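Tricorn protease (Thermoplasma acidophilum, PDB 1K32) is a serine peptidase that assembles as a hexamer and probably cuts peptides left over from proteasomal protein degradation. Local coordinates at residues G194-I199 / D1013-K1018; G390-V395 / F426-N431. One frame throughout, in Å; residues are numbered along the deposited sequence.

Overall arrangement
Both contacts belong to the outer parts of the chain: their centres lie about 34 Å (contact 1) and 36 Å (contact 2) from the chain's centre, on opposite sides of it. They are about 69 Å apart centre to centre and about 51 Å between nearest atoms, so neither bears directly on the other. Contact 1 spans 813 intervening residues and docks the six-bladed propeller on helix 1011-1015, near the C-terminal end of the chain. Contact 2 spans only 30 and seals two consecutive blades of the seven-bladed propeller. In both, the side chains that meet are apolar and the two segments share no hydrogen bond; they bury 81 and 232 Å² respectively.

Contact 1 (G194-I199 / D1013-K1018); sequences GAFKKI and DYLSGK
Leu1015, on the last turn of helix 1011-1015, reaches across to Gly194 and Phe196 with a single methyl group. Its CB points toward the other segment, yet stays 5.1 Å from Gly194 O. CG comes hardly closer, 5.0 Å from the same Gly194 O, and there the chain divides. CD1 continues the extended line, anti to CA (chi2 -177°), and this carries it to the turn before the strand, where Leu1015 CD1 lies 3.8 Å from Gly194 O. The same Leu1015 CD1 is 4.0 Å from Gly194 CA and 4.2 Å from Phe196 CE1. The other methyl, Leu1015 CD2, turns away and lies 6.2 Å from Phe196 CE1. Leu1015 meets the phenyl ring at its edge, near the ring plane and not over a face, and the two side chains cross at about a right angle.

Strand 195-200 is the outermost of a four-stranded antiparallel propeller blade, and Gly194 belongs to the tight turn that leads into it from strand 186-192. Its backbone angles (phi 99°) would jam a CB against the preceding carbonyl oxygen, which calls for glycine; that CB would also stand close to Leu1015 CD1. Leu151 packs on both Phe196 and Leu1015, bridging the blade and the helix, while Phe196 O takes a weak hydrogen bond from His1012 NE2.

Past Leu1015 the chain leaves the helix through a Schellman motif at Gly1017. Gly1017, at positive phi, sends its N to Tyr1014 O, and Lys1018 N bonds Asp1013 O at 3.1 Å. Asp1013 O has a second donor, Ser1016 OG, also at 3.1 Å; it approaches from the opposite carbonyl face, tilted 32° from the plane.

Contact 2 (G390-V395 / F426-N431); sequences GKFAVV and FTISDN
Asn431 OD1, at the end of the segment whose Phe426 and Ile428 pack on Phe392 and Val394, is gripped by two donors: Ser429 OG at 2.9 Å and the backbone N of Arg433. The serine bond helps fix the turn that follows strand 426-428.

The side chains that meet across the contact are apolar, and the two segments share no hydrogen bond. Val394 CG1 stands over one face of the Phe426 ring, 3.6 Å from its centroid and 13° off the normal, a well-centred CH-pi contact. With CG1 anti to the backbone N (chi1 177°), the other methyl, Val394 CG2, faces Ile428 and meets Ile428 CD1 tip to tip at 3.5 Å. Val394 CG2 also lies in plane at the edge of the Phe392 ring, while Phe392 CZ touches Ile428 CG2 at 3.9 Å. Val394 O sits 3.5 Å from Phe426 CZ. Were Phe426 replaced by an alanine, the ring under Val394 CG1 would be gone and a gap is likely to open between the strands.

The axes of strands 392-395 and 426-428 come within 8.9 Å at their closest and run nearly antiparallel, too far apart for backbone pairing, as expected of neighbouring propeller blades packed face to face. Ile402 of strand 401-406 and Tyr437 of strand 434-441 also touch Phe426, and Ile435 touches both Phe392 and Val394.

Contact 1 (G194-I199 / D1013-K1018)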
# COMPACT_ATOMS: atom_id res chain seq x y z
N GLY A 194 42.71 50.80 -48.16
CA GLY A 194 41.29 50.54 -47.96
C GLY A 194 40.56 49.97 -49.17
O GLY A 194 39.47 49.44 -49.02
N ALA A 195 41.17 50.05 -50.34
CA ALA A 195 40.56 49.55 -51.58
C ALA A 195 41.20 48.22 -52.00
O ALA A 195 42.43 48.08 -52.00
CB ALA A 195 40.72 50.58 -52.69
N PHE A 196 40.38 47.25 -52.36
CA PHE A 196 40.90 45.95 -52.76
C PHE A 196 40.48 45.47 -54.13
O PHE A 196 39.41 45.81 -54.63
CB PHE A 196 40.52 44.89 -51.73
CG PHE A 196 41.13 45.10 -50.38
CD1 PHE A 196 40.69 46.13 -49.56
CD2 PHE A 196 42.15 44.26 -49.93
CE1 PHE A 196 41.26 46.33 -48.30
CE2 PHE A 196 42.72 44.45 -48.68
CZ PHE A 196 42.27 45.49 -47.86
N LYS A 197 41.33 44.63 -54.72
CA LYS A 197 41.10 44.06 -56.02
C LYS A 197 41.35 42.55 -55.94
O LYS A 197 42.26 42.10 -55.25
CB LYS A 197 42.06 44.69 -57.04
CG LYS A 197 42.13 43.97 -58.37
CD LYS A 197 43.20 44.60 -59.26
CE LYS A 197 43.24 43.92 -60.62
NZ LYS A 197 44.31 44.49 -61.50
N LYS A 198 40.53 41.77 -56.64
CA LYS A 198 40.69 40.32 -56.66
C LYS A 198 41.77 40.02 -57.72
O LYS A 198 41.59 40.34 -58.89
CB LYS A 198 39.37 39.67 -57.05
CG LYS A 198 39.33 38.15 -56.95
CD LYS A 198 37.95 37.64 -57.34
CE LYS A 198 37.62 38.06 -58.78
NZ LYS A 198 36.27 37.62 -59.17
N ILE A 199 42.89 39.43 -57.31
CA ILE A 199 43.97 39.14 -58.26
C ILE A 199 44.15 37.68 -58.67
O ILE A 199 44.69 37.39 -59.74
CB ILE A 199 45.34 39.67 -57.76
CG1 ILE A 199 45.58 39.23 -56.31
CG2 ILE A 199 45.41 41.19 -57.88
CD1 ILE A 199 46.98 39.52 -55.82
N ASP A 1013 34.14 46.55 -48.75
CA ASP A 1013 32.71 46.67 -48.47
C ASP A 1013 32.54 46.41 -46.97
O ASP A 1013 31.80 47.12 -46.29
CB ASP A 1013 31.91 45.64 -49.28
CG ASP A 1013 31.79 46.03 -50.75
OD1 ASP A 1013 31.99 45.17 -51.62
OD2 ASP A 1013 31.48 47.21 -51.02
N TYR A 1014 33.23 45.40 -46.47
CA TYR A 1014 33.16 45.09 -45.04
C TYR A 1014 33.77 46.23 -44.24
O TYR A 1014 33.27 46.57 -43.18
CB TYR A 1014 33.92 43.80 -44.71
CG TYR A 1014 33.24 42.55 -45.20
CD1 TYR A 1014 33.62 41.94 -46.40
CD2 TYR A 1014 32.21 41.97 -44.47
CE1 TYR A 1014 33.00 40.78 -46.84
CE2 TYR A 1014 31.58 40.80 -44.90
CZ TYR A 1014 31.98 40.22 -46.08
OH TYR A 1014 31.38 39.06 -46.49
N LEU A 1015 34.85 46.82 -44.76
CA LEU A 1015 35.50 47.93 -44.08
C LEU A 1015 34.55 49.12 -43.93
O LEU A 1015 34.54 49.76 -42.90
CB LEU A 1015 36.75 48.39 -44.85
CG LEU A 1015 38.08 47.73 -44.52
CD1 LEU A 1015 39.19 48.39 -45.34
CD2 LEU A 1015 38.38 47.86 -43.03
N SER A 1016 33.77 49.39 -44.97
CA SER A 1016 32.83 50.52 -44.93
C SER A 1016 31.52 50.19 -44.22
O SER A 1016 30.65 51.05 -44.08
CB SER A 1016 32.53 51.01 -46.35
OG SER A 1016 31.72 50.09 -47.06
N GLY A 1017 31.38 48.94 -43.77
CA GLY A 1017 30.17 48.55 -43.07
C GLY A 1017 28.94 48.42 -43.96
O GLY A 1017 27.81 48.47 -43.48
N LYS A 1018 29.15 48.26 -45.26
CA LYS A 1018 28.03 48.13 -46.17
C LYS A 1018 27.87 46.70 -46.68
O LYS A 1018 28.86 46.02 -46.94
CB LYS A 1018 28.22 49.08 -47.36

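Contact 2 (G390-V395 / F426-N431)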
# COMPACT_ATOMS: atom_id res chain seq x y z
N GLY A 390 17.33 -23.13 -34.59
CA GLY A 390 18.72 -23.09 -34.99
C GLY A 390 19.14 -23.86 -36.23
O GLY A 390 20.27 -24.36 -36.29
N LYS A 391 18.26 -23.96 -37.21
CA LYS A 391 18.61 -24.66 -38.43
C LYS A 391 19.04 -23.70 -39.54
O LYS A 391 19.83 -24.07 -40.41
CB LYS A 391 17.44 -25.52 -38.91
CG LYS A 391 17.33 -26.83 -38.16
CD LYS A 391 16.10 -27.62 -38.58
CE LYS A 391 16.27 -29.10 -38.25
NZ LYS A 391 16.72 -29.31 -36.84
N PHE A 392 18.54 -22.47 -39.51
CA PHE A 392 18.92 -21.52 -40.54
C PHE A 392 18.86 -20.08 -40.06
O PHE A 392 18.20 -19.76 -39.08
CB PHE A 392 18.02 -21.67 -41.78
CG PHE A 392 16.57 -21.32 -41.54
CD1 PHE A 392 15.64 -22.31 -41.25
CD2 PHE A 392 16.14 -19.99 -41.59
CE1 PHE A 392 14.30 -22.00 -41.00
CE2 PHE A 392 14.80 -19.66 -41.35
CZ PHE A 392 13.88 -20.66 -41.05
N ALA A 393 19.58 -19.22 -40.76
CA ALA A 393 19.60 -17.82 -40.45
C ALA A 393 18.95 -17.11 -41.63
O ALA A 393 18.87 -17.67 -42.73
CB ALA A 393 21.03 -17.33 -40.28
N VAL A 394 18.47 -15.89 -41.38
CA VAL A 394 17.88 -15.04 -42.40
C VAL A 394 18.80 -13.82 -42.47
O VAL A 394 19.15 -13.23 -41.44
CB VAL A 394 16.45 -14.62 -42.05
CG1 VAL A 394 15.92 -13.67 -43.12
CG2 VAL A 394 15.56 -15.85 -41.95
N VAL A 395 19.19 -13.44 -43.68
CA VAL A 395 20.12 -12.33 -43.90
C VAL A 395 19.61 -11.36 -44.96
O VAL A 395 18.88 -11.75 -45.87
CB VAL A 395 21.51 -12.88 -44.36
CG1 VAL A 395 22.41 -11.76 -44.83
CG2 VAL A 395 22.16 -13.65 -43.23
N PHE A 426 12.25 -8.25 -40.96
CA PHE A 426 11.74 -9.61 -41.14
C PHE A 426 11.62 -10.36 -39.83
O PHE A 426 12.21 -9.97 -38.83
CB PHE A 426 12.63 -10.43 -42.09
CG PHE A 426 14.09 -10.47 -41.70
CD1 PHE A 426 15.03 -9.70 -42.37
CD2 PHE A 426 14.54 -11.33 -40.69
CE1 PHE A 426 16.39 -9.78 -42.06
CE2 PHE A 426 15.90 -11.42 -40.37
CZ PHE A 426 16.82 -10.65 -41.05
N THR A 427 10.86 -11.45 -39.85
CA THR A 427 10.65 -12.26 -38.65
C THR A 427 10.46 -13.72 -39.06
O THR A 427 10.08 -14.01 -40.19
CB THR A 427 9.41 -11.76 -37.85
OG1 THR A 427 9.43 -12.32 -36.54
CG2 THR A 427 8.10 -12.15 -38.55
N ILE A 428 10.73 -14.64 -38.14
CA ILE A 428 10.60 -16.07 -38.43
C ILE A 428 9.62 -16.71 -37.47
O ILE A 428 9.75 -16.52 -36.26
CB ILE A 428 11.95 -16.80 -38.25
CG1 ILE A 428 13.05 -16.02 -38.95
CG2 ILE A 428 11.85 -18.22 -38.82
CD1 ILE A 428 14.43 -16.55 -38.68
N SER A 429 8.65 -17.47 -38.00
CA SER A 429 7.66 -18.14 -37.16
C SER A 429 8.34 -19.12 -36.20
O SER A 429 9.41 -19.66 -36.51
CB SER A 429 6.63 -18.89 -38.03
OG SER A 429 7.23 -19.85 -38.89
N ASP A 430 7.73 -19.35 -35.04
CA ASP A 430 8.31 -20.25 -34.05
C ASP A 430 8.51 -21.68 -34.53
O ASP A 430 9.41 -22.36 -34.05
CB ASP A 430 7.49 -20.26 -32.77
CG ASP A 430 7.70 -19.02 -31.92
OD1 ASP A 430 7.42 -19.09 -30.70
OD2 ASP A 430 8.13 -17.98 -32.45
N ASN A 431 7.67 -22.15 -35.45
CA ASN A 431 7.82 -23.50 -35.97
C ASN A 431 8.76 -23.52 -37.17
O ASN A 431 8.87 -24.52 -37.88
CB ASN A 431 6.45 -24.09 -36.35
CG ASN A 431 5.76 -23.31 -37.45
OD1 ASN A 431 6.39 -22.52 -38.16
ND2 ASN A 431 4.46 -23.54 -37.61